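Local coordinates for ganglioside-induced differentiation-associated protein 2 (Homo sapiens, PDB 4UML) that is of uncertain function but carries a macro domain, a fold that in many relatives binds ADP-ribose, and is linked to spinocerebellar ataxia, at residues 113-127 / 151-163. Sequence-based numbering, arbitrary orientation.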
loop_
_atom_site.group_PDB
_atom_site.type_symbol
_atom_site.label_atom_id
_atom_site.label_comp_id
_atom_site.label_asym_id
_atom_site.label_seq_id
_atom_site.Cartn_x
_atom_site.Cartn_y
_atom_site.Cartn_z
ATOM N N ALA A 113 3.443 -0.582 11.417
ATOM C CA ALA A 113 4.248 -0.081 10.301
ATOM C C ALA A 113 5.457 0.687 10.804
ATOM O O ALA A 113 5.401 1.336 11.845
ATOM C CB ALA A 113 3.412 0.794 9.385
ATOM N N LYS A 114 6.539 0.622 10.048
ATOM C CA LYS A 114 7.804 1.244 10.423
ATOM C C LYS A 114 8.543 1.833 9.210
ATOM O O LYS A 114 8.661 1.197 8.156
ATOM C CB LYS A 114 8.731 0.223 11.126
ATOM C CG LYS A 114 8.272 -0.209 12.524
ATOM C CD LYS A 114 9.334 -1.005 13.265
ATOM C CE LYS A 114 8.982 -1.156 14.739
ATOM N NZ LYS A 114 10.041 -1.941 15.451
ATOM N N LEU A 115 9.099 3.025 9.416
ATOM C CA LEU A 115 9.699 3.808 8.374
ATOM C C LEU A 115 11.195 3.542 8.274
ATOM O O LEU A 115 11.893 3.451 9.301
ATOM C CB LEU A 115 9.489 5.275 8.715
ATOM C CG LEU A 115 9.773 6.243 7.571
ATOM C CD1 LEU A 115 8.619 6.240 6.577
ATOM C CD2 LEU A 115 9.995 7.635 8.132
ATOM N N THR A 116 11.694 3.406 7.051
ATOM C CA THR A 116 13.143 3.577 6.772
ATOM C C THR A 116 13.329 4.525 5.608
ATOM O O THR A 116 12.367 4.881 4.910
ATOM C CB THR A 116 13.856 2.238 6.424
ATOM O OG1 THR A 116 13.340 1.670 5.207
ATOM C CG2 THR A 116 13.705 1.251 7.516
ATOM N N LYS A 117 14.573 4.925 5.375
ATOM C CA LYS A 117 14.913 5.626 4.154
ATOM C C LYS A 117 14.779 4.649 2.993
ATOM O O LYS A 117 14.729 3.423 3.197
ATOM C CB LYS A 117 16.335 6.199 4.224
ATOM C CG LYS A 117 16.524 7.313 5.254
ATOM C CD LYS A 117 18.018 7.500 5.582
ATOM C CE LYS A 117 18.367 8.949 5.919
ATOM N N GLY A 118 14.716 5.178 1.773
ATOM C CA GLY A 118 14.600 4.349 0.574
ATOM C C GLY A 118 15.957 3.975 -0.072
ATOM O O GLY A 118 16.028 3.134 -0.960
ATOM N N PHE A 119 17.029 4.621 0.353
ATOM C CA PHE A 119 18.386 4.336 -0.186
ATOM C C PHE A 119 18.431 4.506 -1.725
ATOM O O PHE A 119 18.193 5.631 -2.170
ATOM C CB PHE A 119 18.912 3.023 0.435
ATOM C CG PHE A 119 18.992 3.111 1.955
ATOM C CD1 PHE A 119 19.987 3.880 2.571
ATOM C CD2 PHE A 119 18.023 2.519 2.774
ATOM C CE1 PHE A 119 20.065 3.990 3.966
ATOM C CE2 PHE A 119 18.085 2.645 4.171
ATOM C CZ PHE A 119 19.101 3.374 4.768
ATOM N N ASN A 120 18.668 3.478 -2.536
ATOM C CA ASN A 120 18.680 3.714 -3.988
ATOM C C ASN A 120 17.305 3.729 -4.667
ATOM O O ASN A 120 17.201 3.855 -5.897
ATOM C CB ASN A 120 19.646 2.767 -4.701
ATOM C CG ASN A 120 19.851 3.099 -6.185
ATOM O OD1 ASN A 120 20.193 4.201 -6.552
ATOM N ND2 ASN A 120 19.648 2.127 -7.019
ATOM N N LEU A 121 16.231 3.587 -3.903
ATOM C CA LEU A 121 14.928 3.601 -4.532
ATOM C C LEU A 121 14.591 5.015 -4.984
ATOM O O LEU A 121 15.063 6.015 -4.386
ATOM C CB LEU A 121 13.845 3.159 -3.546
ATOM C CG LEU A 121 13.804 1.731 -3.050
ATOM C CD1 LEU A 121 12.681 1.608 -2.017
ATOM C CD2 LEU A 121 13.620 0.757 -4.207
ATOM N N ALA A 122 13.756 5.108 -6.009
ATOM C CA ALA A 122 13.203 6.423 -6.383
ATOM C C ALA A 122 12.405 7.085 -5.246
ATOM O O ALA A 122 12.342 8.317 -5.151
ATOM C CB ALA A 122 12.367 6.302 -7.625
ATOM N N ALA A 123 11.801 6.282 -4.382
ATOM C CA ALA A 123 10.992 6.810 -3.269
ATOM C C ALA A 123 11.909 7.255 -2.127
ATOM O O ALA A 123 12.930 6.628 -1.888
ATOM C CB ALA A 123 10.043 5.748 -2.761
ATOM N N ARG A 124 11.521 8.309 -1.420
ATOM C CA ARG A 124 12.241 8.822 -0.248
ATOM C C ARG A 124 12.237 7.847 0.936
ATOM O O ARG A 124 13.236 7.754 1.657
ATOM C CB ARG A 124 11.655 10.185 0.190
ATOM C CG ARG A 124 12.323 10.856 1.390
ATOM C CD ARG A 124 11.561 12.120 1.844
ATOM N NE ARG A 124 11.622 13.214 0.862
ATOM C CZ ARG A 124 10.697 14.172 0.690
ATOM N NH1 ARG A 124 9.578 14.223 1.433
ATOM N NH2 ARG A 124 10.892 15.108 -0.246
ATOM N N PHE A 125 11.105 7.170 1.168
ATOM C CA PHE A 125 10.966 6.254 2.298
ATOM C C PHE A 125 10.401 4.925 1.882
ATOM O O PHE A 125 9.736 4.804 0.872
ATOM C CB PHE A 125 9.998 6.806 3.361
ATOM C CG PHE A 125 10.391 8.156 3.949
ATOM C CD1 PHE A 125 11.492 8.279 4.793
ATOM C CD2 PHE A 125 9.601 9.273 3.731
ATOM C CE1 PHE A 125 11.844 9.519 5.339
ATOM C CE2 PHE A 125 9.908 10.507 4.309
ATOM C CZ PHE A 125 11.034 10.627 5.113
ATOM N N ILE A 126 10.652 3.917 2.710
ATOM C CA ILE A 126 9.916 2.669 2.641
ATOM C C ILE A 126 9.149 2.616 3.948
ATOM O O ILE A 126 9.729 2.897 5.012
ATOM C CB ILE A 126 10.838 1.441 2.564
ATOM C CG1 ILE A 126 11.722 1.497 1.331
ATOM C CG2 ILE A 126 10.035 0.142 2.481
ATOM C CD1 ILE A 126 12.947 0.632 1.426
ATOM N N ILE A 127 7.864 2.255 3.866
ATOM C CA ILE A 127 7.110 1.884 5.052
ATOM C C ILE A 127 6.984 0.354 5.063
ATOM O O ILE A 127 6.408 -0.241 4.151
ATOM C CB ILE A 127 5.721 2.563 5.080
ATOM C CG1 ILE A 127 5.908 4.071 5.133
ATOM C CG2 ILE A 127 4.910 2.056 6.289
ATOM C CD1 ILE A 127 4.651 4.846 4.841
ATOM N N ARG A 151 -4.089 1.232 8.044
ATOM C CA ARG A 151 -4.277 2.388 8.940
ATOM C C ARG A 151 -2.919 2.954 9.405
ATOM O O ARG A 151 -2.672 4.158 9.383
ATOM C CB ARG A 151 -5.078 1.890 10.130
ATOM C CG ARG A 151 -5.346 2.917 11.226
ATOM C CD ARG A 151 -4.356 2.812 12.377
ATOM N NE ARG A 151 -4.828 3.551 13.555
ATOM C CZ ARG A 151 -4.110 3.781 14.660
ATOM N NH1 ARG A 151 -2.862 3.347 14.771
ATOM N NH2 ARG A 151 -4.653 4.455 15.672
ATOM N N ASN A 152 -2.020 2.074 9.826
ATOM C CA ASN A 152 -0.726 2.524 10.294
ATOM C C ASN A 152 0.216 3.063 9.212
ATOM O O ASN A 152 1.043 3.949 9.487
ATOM C CB ASN A 152 -0.073 1.434 11.122
ATOM C CG ASN A 152 -0.718 1.297 12.496
ATOM O OD1 ASN A 152 -1.062 2.302 13.105
ATOM N ND2 ASN A 152 -0.914 0.067 12.966
ATOM N N VAL A 153 0.119 2.520 7.993
ATOM C CA VAL A 153 0.857 3.085 6.868
ATOM C C VAL A 153 0.438 4.516 6.642
ATOM O O VAL A 153 1.269 5.449 6.538
ATOM C CB VAL A 153 0.592 2.261 5.578
ATOM C CG1 VAL A 153 1.083 2.996 4.337
ATOM C CG2 VAL A 153 1.336 0.932 5.693
ATOM N N LEU A 154 -0.874 4.674 6.562
ATOM C CA LEU A 154 -1.457 5.988 6.368
ATOM C C LEU A 154 -1.164 6.955 7.523
ATOM O O LEU A 154 -0.984 8.140 7.269
ATOM C CB LEU A 154 -2.952 5.856 6.150
ATOM C CG LEU A 154 -3.308 5.178 4.826
ATOM C CD1 LEU A 154 -4.783 4.771 4.813
ATOM C CD2 LEU A 154 -2.952 6.023 3.623
ATOM N N GLN A 155 -1.133 6.459 8.757
ATOM C CA GLN A 155 -0.755 7.241 9.955
ATOM C C GLN A 155 0.651 7.791 9.800
ATOM O O GLN A 155 0.916 8.956 10.109
ATOM C CB GLN A 155 -0.822 6.358 11.229
ATOM C CG GLN A 155 -0.438 7.022 12.570
ATOM C CD GLN A 155 -0.784 6.159 13.797
ATOM O OE1 GLN A 155 -1.397 5.101 13.678
ATOM N NE2 GLN A 155 -0.393 6.616 14.974
ATOM N N LEU A 156 1.559 6.922 9.373
ATOM C CA LEU A 156 2.936 7.321 9.147
ATOM C C LEU A 156 3.017 8.369 8.065
ATOM O O LEU A 156 3.731 9.361 8.197
ATOM C CB LEU A 156 3.828 6.132 8.789
ATOM C CG LEU A 156 4.516 5.430 9.949
ATOM C CD1 LEU A 156 5.219 4.179 9.451
ATOM C CD2 LEU A 156 5.503 6.369 10.651
ATOM N N ALA A 157 2.300 8.150 6.981
ATOM C CA ALA A 157 2.351 9.088 5.885
ATOM C C ALA A 157 1.861 10.482 6.317
ATOM O O ALA A 157 2.421 11.510 5.902
ATOM C CB ALA A 157 1.529 8.598 4.726
ATOM N N LYS A 158 0.799 10.511 7.111
ATOM C CA LYS A 158 0.257 11.785 7.602
ATOM C C LYS A 158 1.283 12.440 8.535
ATOM O O LYS A 158 1.654 13.601 8.331
ATOM C CB LYS A 158 -1.104 11.593 8.284
ATOM C CG LYS A 158 -1.908 12.891 8.392
ATOM C CD LYS A 158 -3.410 12.670 8.407
ATOM N N GLU A 159 1.804 11.673 9.490
ATOM C CA GLU A 159 2.831 12.166 10.408
ATOM C C GLU A 159 4.063 12.746 9.706
ATOM O O GLU A 159 4.698 13.655 10.221
ATOM C CB GLU A 159 3.324 11.049 11.322
ATOM C CG GLU A 159 2.437 10.717 12.505
ATOM C CD GLU A 159 2.896 9.471 13.270
ATOM O OE1 GLU A 159 4.020 8.960 13.035
ATOM O OE2 GLU A 159 2.120 8.993 14.117
ATOM N N GLN A 160 4.448 12.175 8.577
ATOM C CA GLN A 160 5.629 12.640 7.854
ATOM C C GLN A 160 5.287 13.657 6.785
ATOM O O GLN A 160 6.120 13.940 5.957
ATOM C CB GLN A 160 6.356 11.458 7.194
ATOM C CG GLN A 160 7.107 10.571 8.157
ATOM C CD GLN A 160 8.225 11.312 8.841
ATOM O OE1 GLN A 160 8.968 12.087 8.223
ATOM N NE2 GLN A 160 8.333 11.104 10.123
ATOM N N SER A 161 4.062 14.175 6.776
ATOM C CA SER A 161 3.572 15.061 5.735
ATOM C C SER A 161 3.906 14.580 4.337
ATOM O O SER A 161 4.396 15.345 3.523
ATOM C CB SER A 161 4.128 16.494 5.937
ATOM O OG SER A 161 4.043 16.874 7.300
ATOM N N MET A 162 3.623 13.317 4.028
ATOM C CA MET A 162 3.960 12.791 2.700
ATOM C C MET A 162 2.922 13.180 1.672
ATOM O O MET A 162 1.742 13.151 1.953
ATOM C CB MET A 162 4.083 11.287 2.742
ATOM C CG MET A 162 5.052 10.792 3.794
ATOM S SD MET A 162 5.271 9.014 3.544
ATOM C CE MET A 162 6.292 8.599 4.920
ATOM N N SER A 163 3.355 13.507 0.462
ATOM C CA SER A 163 2.421 13.826 -0.602
ATOM C C SER A 163 1.879 12.600 -1.376
ATOM O O SER A 163 0.797 12.674 -1.969
ATOM C CB SER A 163 3.066 14.832 -1.557
ATOM O OG SER A 163 4.128 14.233 -2.269
#
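With CG anti to its carbonyl carbon and the chain extended through SD, Met162 reaches back to the sheet, where its CE enters between Leu115, Phe125 and Ile127; Leu115, its CG anti to the backbone N (chi1 -167°), brings CD1 to meet it. Met162 CE lies 3.7 Å from Leu115 CD1 and approaches the Phe125 ring obliquely, 3.6 Å from CD2. Leu115 also places CD2 over one face of that ring, offset toward the rim, while Arg124 CG sits over the centre of the opposite face, so the phenyl group is held from both sides. Bent at chi2, the Gln160 chain folds so that its amide carbon CD lies 4.1 Å from Leu115 CD2, and its amide plane is turned 71° from the Phe125 ring.

Leu115 and Phe125, with Ile127, sit on the helix-facing side of a hairpin, strands 113-117 and 125-129, at one margin of the mixed six-stranded sheet of the macro domain; the last turns of helix 139-159 pack across that face, the axis of residues 151-159 passing 8.0 Å from that of strand 113-117 and crossing it at -41°. Ser161, at positive phi, ends the helix in a Schellman motif, with Met162 N bonded to Ala157 O, which turns the chain toward strand 164-167.

Nearer the start of the hairpin, Leu156 directs CD1 at Ala113, 3.8 Å from its CB, and the same methyl touches Ile127 CG2. Val153 CG2 meets Ile127 CG2 at 3.8 Å, and Val153 also touches Val73, Val165 and Phe167 of neighbouring strands. Ala113 CB lies 3.9 Å from Asn152 C, where Asn152 ND2 hydrogen-bonds Gly111 O.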